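Local coordinates for carbohydrate deacetylase (Enterococcus faecalis, PDB 2I5I), which probably catalyses the removal of acetyl groups from acetylated carbohydrates, using magnesium, during the breakdown of oligosaccharides, at residues N10-G15 against H126-H131; T34-L39 against L59-H64. All coordinates share one frame; numbering follows the deposited sequence.

Contact 1. Residues N10-G15 against H126-H131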
# COMPACT_ATOMS: atom_id res chain seq x y z
N ASN A 10 3.21 25.24 -9.43
CA ASN A 10 2.14 24.86 -8.51
C ASN A 10 0.83 24.82 -9.28
O ASN A 10 0.42 25.81 -9.89
CB ASN A 10 2.01 25.83 -7.32
CG ASN A 10 0.94 25.38 -6.34
OD1 ASN A 10 1.22 24.74 -5.31
ND2 ASN A 10 -0.29 25.72 -6.66
N ALA A 11 0.19 23.67 -9.19
CA ALA A 11 -1.13 23.49 -9.79
C ALA A 11 -2.21 23.93 -8.82
O ALA A 11 -2.34 23.37 -7.73
CB ALA A 11 -1.35 22.02 -10.17
N ASP A 12 -3.00 24.93 -9.18
CA ASP A 12 -4.11 25.33 -8.33
C ASP A 12 -5.31 24.39 -8.48
O ASP A 12 -5.48 23.75 -9.53
CB ASP A 12 -4.49 26.78 -8.66
CG ASP A 12 -3.39 27.77 -8.34
OD1 ASP A 12 -2.29 27.36 -7.93
OD2 ASP A 12 -3.64 28.99 -8.51
N ASP A 13 -6.10 24.27 -7.44
CA ASP A 13 -7.41 23.64 -7.43
C ASP A 13 -7.38 22.13 -7.20
O ASP A 13 -8.32 21.43 -7.61
CB ASP A 13 -8.16 23.93 -8.74
CG ASP A 13 -8.54 25.39 -8.92
OD1 ASP A 13 -8.55 26.09 -7.90
OD2 ASP A 13 -8.81 25.84 -10.06
N PHE A 14 -6.37 21.61 -6.53
CA PHE A 14 -6.43 20.19 -6.11
C PHE A 14 -7.70 19.91 -5.34
O PHE A 14 -8.13 20.70 -4.50
CB PHE A 14 -5.19 19.84 -5.29
CG PHE A 14 -4.86 18.34 -5.29
CD1 PHE A 14 -4.49 17.73 -6.48
CD2 PHE A 14 -4.92 17.63 -4.11
CE1 PHE A 14 -4.19 16.37 -6.47
CE2 PHE A 14 -4.62 16.27 -4.09
CZ PHE A 14 -4.24 15.67 -5.28
N GLY A 15 -8.36 18.77 -5.58
CA GLY A 15 -9.59 18.44 -4.90
C GLY A 15 -10.82 19.17 -5.42
O GLY A 15 -11.91 18.97 -4.89
N HIS A 126 2.09 25.22 2.66
CA HIS A 126 1.97 26.64 2.34
C HIS A 126 0.52 27.03 2.10
O HIS A 126 -0.39 26.19 2.12
CB HIS A 126 2.84 27.01 1.15
CG HIS A 126 2.33 26.75 -0.22
ND1 HIS A 126 2.35 25.50 -0.79
CD2 HIS A 126 1.80 27.57 -1.16
CE1 HIS A 126 1.86 25.58 -2.02
NE2 HIS A 126 1.50 26.83 -2.29
N ILE A 127 0.32 28.32 1.89
CA ILE A 127 -0.98 28.93 1.71
C ILE A 127 -1.01 29.76 0.44
O ILE A 127 -0.08 30.49 0.10
CB ILE A 127 -1.35 29.86 2.90
CG1 ILE A 127 -1.44 29.15 4.24
CG2 ILE A 127 -2.62 30.63 2.61
CD1 ILE A 127 -1.54 30.08 5.43
N ASP A 128 -2.12 29.69 -0.28
CA ASP A 128 -2.39 30.55 -1.41
C ASP A 128 -3.90 30.73 -1.47
O ASP A 128 -4.56 30.27 -0.53
CB ASP A 128 -1.79 30.01 -2.69
CG ASP A 128 -2.50 28.81 -3.29
OD1 ASP A 128 -3.43 28.27 -2.67
OD2 ASP A 128 -2.08 28.41 -4.40
N SER A 129 -4.46 31.31 -2.53
CA SER A 129 -5.90 31.47 -2.55
C SER A 129 -6.48 31.41 -3.96
O SER A 129 -5.86 31.88 -4.94
CB SER A 129 -6.31 32.86 -1.97
OG SER A 129 -5.90 33.69 -3.06
N HIS A 130 -7.68 30.85 -3.99
CA HIS A 130 -8.53 30.78 -5.16
C HIS A 130 -8.85 32.19 -5.64
O HIS A 130 -9.19 33.03 -4.80
CB HIS A 130 -9.82 30.05 -4.81
CG HIS A 130 -10.74 29.79 -5.95
ND1 HIS A 130 -10.41 28.98 -7.01
CD2 HIS A 130 -12.01 30.22 -6.18
CE1 HIS A 130 -11.42 28.93 -7.86
NE2 HIS A 130 -12.41 29.67 -7.38
N HIS A 131 -8.71 32.43 -6.93
CA HIS A 131 -8.95 33.74 -7.51
C HIS A 131 -8.00 34.80 -6.95
O HIS A 131 -8.31 35.99 -7.07
CB HIS A 131 -10.40 34.17 -7.23
CG HIS A 131 -11.39 33.34 -8.02
ND1 HIS A 131 -12.75 33.43 -7.83
CD2 HIS A 131 -11.21 32.40 -8.98
CE1 HIS A 131 -13.36 32.59 -8.65
NE2 HIS A 131 -12.45 31.94 -9.37
O HOH W 1 -7.96 28.64 -8.11
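Asp13 and His130 face each other across the probable magnesium site of this YdjC-family deacetylase, at the strand ends of what is probably a deformed beta/alpha barrel. Their nearest atoms, Asp13 OD1 and His130 ND1, are 3.6 Å apart, and a water fills the gap. It donates to Asp13 OD1 at 2.6 Å and is hydrogen-bonded to His130 ND1 at 2.7 Å. Asp13 OD1 comes in at the edge of the imidazole, with carboxylate and ring planes turned 53° from each other. NE2 of His64 lies 2.7 Å from the same water, roughly at right angles to the other two, so three side chains converge as they would round a metal ion, consistent with a magnesium site occupied here by water. The second carboxylate oxygen, Asp13 OD2, is held by a salt bridge to Arg232. His130 has His131 CD2 over one face of its ring.

Deeper in, Asp12 and Asp128 bring two carboxylates together with planes nearly perpendicular, Asp12 OD1 lying 3.7 Å from Asp128 OD2. Neighbours probably ease this pairing: Arg156 makes a salt bridge to Asp12 OD1, while Thr37 OG1 and His64 ND1 hydrogen-bond to OD2 and OD1 of Asp128. Asp12 OD2 is taken by Asn212. Asn10 ND2 adds a weak bond of 2.9 Å to Asp12 OD1.

Farther back along the strand, the Asn10 side chain extends with CG anti to the backbone N (chi1 -177°), which carries its amide toward the histidine at the start of the other segment. Ser35 OG hydrogen-bonds to Asn10 OD1, and Tyr258 stacks on the His126 ring. That ring stands nearly square to the amide and meets it edge-on, with His126 CE1 3.5 Å from Asn10 OD1.

Contact 2. Residues T34-L39 against L59-H64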
# COMPACT_ATOMS: atom_id res chain seq x y z
N THR A 34 5.42 20.55 -9.43
CA THR A 34 6.09 20.07 -8.23
C THR A 34 5.28 20.23 -6.96
O THR A 34 5.63 19.70 -5.89
CB THR A 34 7.43 20.84 -8.02
OG1 THR A 34 7.04 22.15 -7.58
CG2 THR A 34 8.22 21.00 -9.29
N SER A 35 4.18 20.96 -7.06
CA SER A 35 3.32 21.33 -5.96
C SER A 35 1.89 21.54 -6.41
O SER A 35 1.66 21.78 -7.60
CB SER A 35 3.90 22.63 -5.38
OG SER A 35 3.11 23.12 -4.32
N THR A 36 0.96 21.48 -5.47
CA THR A 36 -0.42 21.85 -5.71
C THR A 36 -1.00 22.48 -4.45
O THR A 36 -0.47 22.30 -3.34
CB THR A 36 -1.24 20.63 -6.15
OG1 THR A 36 -2.55 20.97 -6.64
CG2 THR A 36 -1.43 19.70 -4.95
N THR A 37 -2.10 23.20 -4.63
CA THR A 37 -2.83 23.71 -3.46
C THR A 37 -4.29 23.27 -3.57
O THR A 37 -4.83 23.40 -4.67
CB THR A 37 -2.74 25.23 -3.32
OG1 THR A 37 -3.00 25.88 -4.56
CG2 THR A 37 -1.32 25.57 -2.87
N ALA A 38 -4.80 22.77 -2.46
CA ALA A 38 -6.06 22.05 -2.36
C ALA A 38 -7.17 22.81 -1.66
O ALA A 38 -6.92 23.51 -0.68
CB ALA A 38 -5.78 20.75 -1.59
N LEU A 39 -8.40 22.62 -2.15
CA LEU A 39 -9.59 23.24 -1.58
C LEU A 39 -10.28 22.39 -0.53
O LEU A 39 -11.07 21.49 -0.86
CB LEU A 39 -10.56 23.57 -2.70
CG LEU A 39 -10.11 24.51 -3.82
CD1 LEU A 39 -10.83 24.16 -5.12
CD2 LEU A 39 -10.39 25.97 -3.42
N LEU A 59 4.13 14.36 -4.15
CA LEU A 59 3.56 15.68 -4.50
C LEU A 59 3.41 16.57 -3.28
O LEU A 59 2.83 16.17 -2.28
CB LEU A 59 2.23 15.49 -5.22
CG LEU A 59 1.42 16.75 -5.54
CD1 LEU A 59 2.22 17.69 -6.43
CD2 LEU A 59 0.10 16.41 -6.20
N ALA A 60 3.96 17.79 -3.38
CA ALA A 60 3.82 18.72 -2.25
C ALA A 60 2.47 19.42 -2.33
O ALA A 60 1.97 19.78 -3.39
CB ALA A 60 4.98 19.70 -2.23
N ILE A 61 1.83 19.60 -1.17
CA ILE A 61 0.48 20.12 -1.14
C ILE A 61 0.26 21.22 -0.08
O ILE A 61 0.54 20.98 1.09
CB ILE A 61 -0.54 18.99 -0.87
CG1 ILE A 61 -0.39 17.84 -1.86
CG2 ILE A 61 -1.96 19.53 -0.85
CD1 ILE A 61 -1.34 16.69 -1.57
N GLY A 62 -0.24 22.36 -0.53
CA GLY A 62 -0.58 23.50 0.31
C GLY A 62 -2.08 23.70 0.34
O GLY A 62 -2.87 22.98 -0.31
N VAL A 63 -2.52 24.72 1.08
CA VAL A 63 -3.95 24.96 1.25
C VAL A 63 -4.40 26.15 0.40
O VAL A 63 -3.83 27.24 0.45
CB VAL A 63 -4.33 25.15 2.73
CG1 VAL A 63 -3.54 26.28 3.39
CG2 VAL A 63 -5.82 25.40 2.91
N HIS A 64 -5.43 25.91 -0.41
CA HIS A 64 -6.05 26.85 -1.31
C HIS A 64 -7.24 27.52 -0.63
O HIS A 64 -8.37 27.04 -0.64
CB HIS A 64 -6.53 26.13 -2.57
CG HIS A 64 -6.48 26.93 -3.84
ND1 HIS A 64 -5.46 27.79 -4.15
CD2 HIS A 64 -7.33 27.00 -4.89
CE1 HIS A 64 -5.66 28.35 -5.32
NE2 HIS A 64 -6.81 27.89 -5.80
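The imidazole of His64 meets segment 34-39 at its rim: Leu39 runs alongside it, with Leu39 CD2 3.5 Å from His64 CD2 near the ring plane. Thr37 crosses at about a right angle and approaches obliquely, its OG1 3.1 Å from His64 ND1. Both polar atoms have their stronger partner in Asp128. OG1 of Thr37 sits between its backbone N and carbonyl carbon (chi1 47°), which turns it to the histidine and leaves CG2 over Gly62, 3.9 Å from Gly62 CA.

Beneath these side chains, 35-38 and 60-64 pair as parallel strands, their axes 33° apart. Thr36 N bonds to Ala60 O, Gly62 N to Thr36 O and Ala38 N to Gly62 O; His64 N closes the series at 2.8 Å from Ala38 O, tilted well above that carbonyl plane. On the opposite face Thr36 and Ile61 lie side by side, Thr36 CG2 3.8 Å from Ile61 CG1, and Ala38 CB packs on Ile61 CG2.

The pair forms the two strands of a beta-alpha-beta unit whose linking helix, 45-55, packs on Ala38 and Ile61 through Phe45, Met49 and Ala52, while Phe117 of helix 103-117 reaches Ala38, Ile61 and Val63.

In the fold
Both contacts lie in the same curled parallel sheet, with centres about 6 Å apart. The strands follow one another side by side: 6-11 pairs with 35-38, that with 60-65, and 60-65 with 127-129. Contact 2 therefore joins the two middle strands, whereas contact 1 brings together the first and last of these four across the inside of the curve; 6-11 has further neighbours in 208-213 and 254-256. Along the chain, both segments of contact 2 come between those of contact 1. They touch directly where Ala11 O lies 2.6 Å from Thr36 OG1. The ends of strands spread round the same sheet thus bring Asp13, His64 and His130 to one probable metal site.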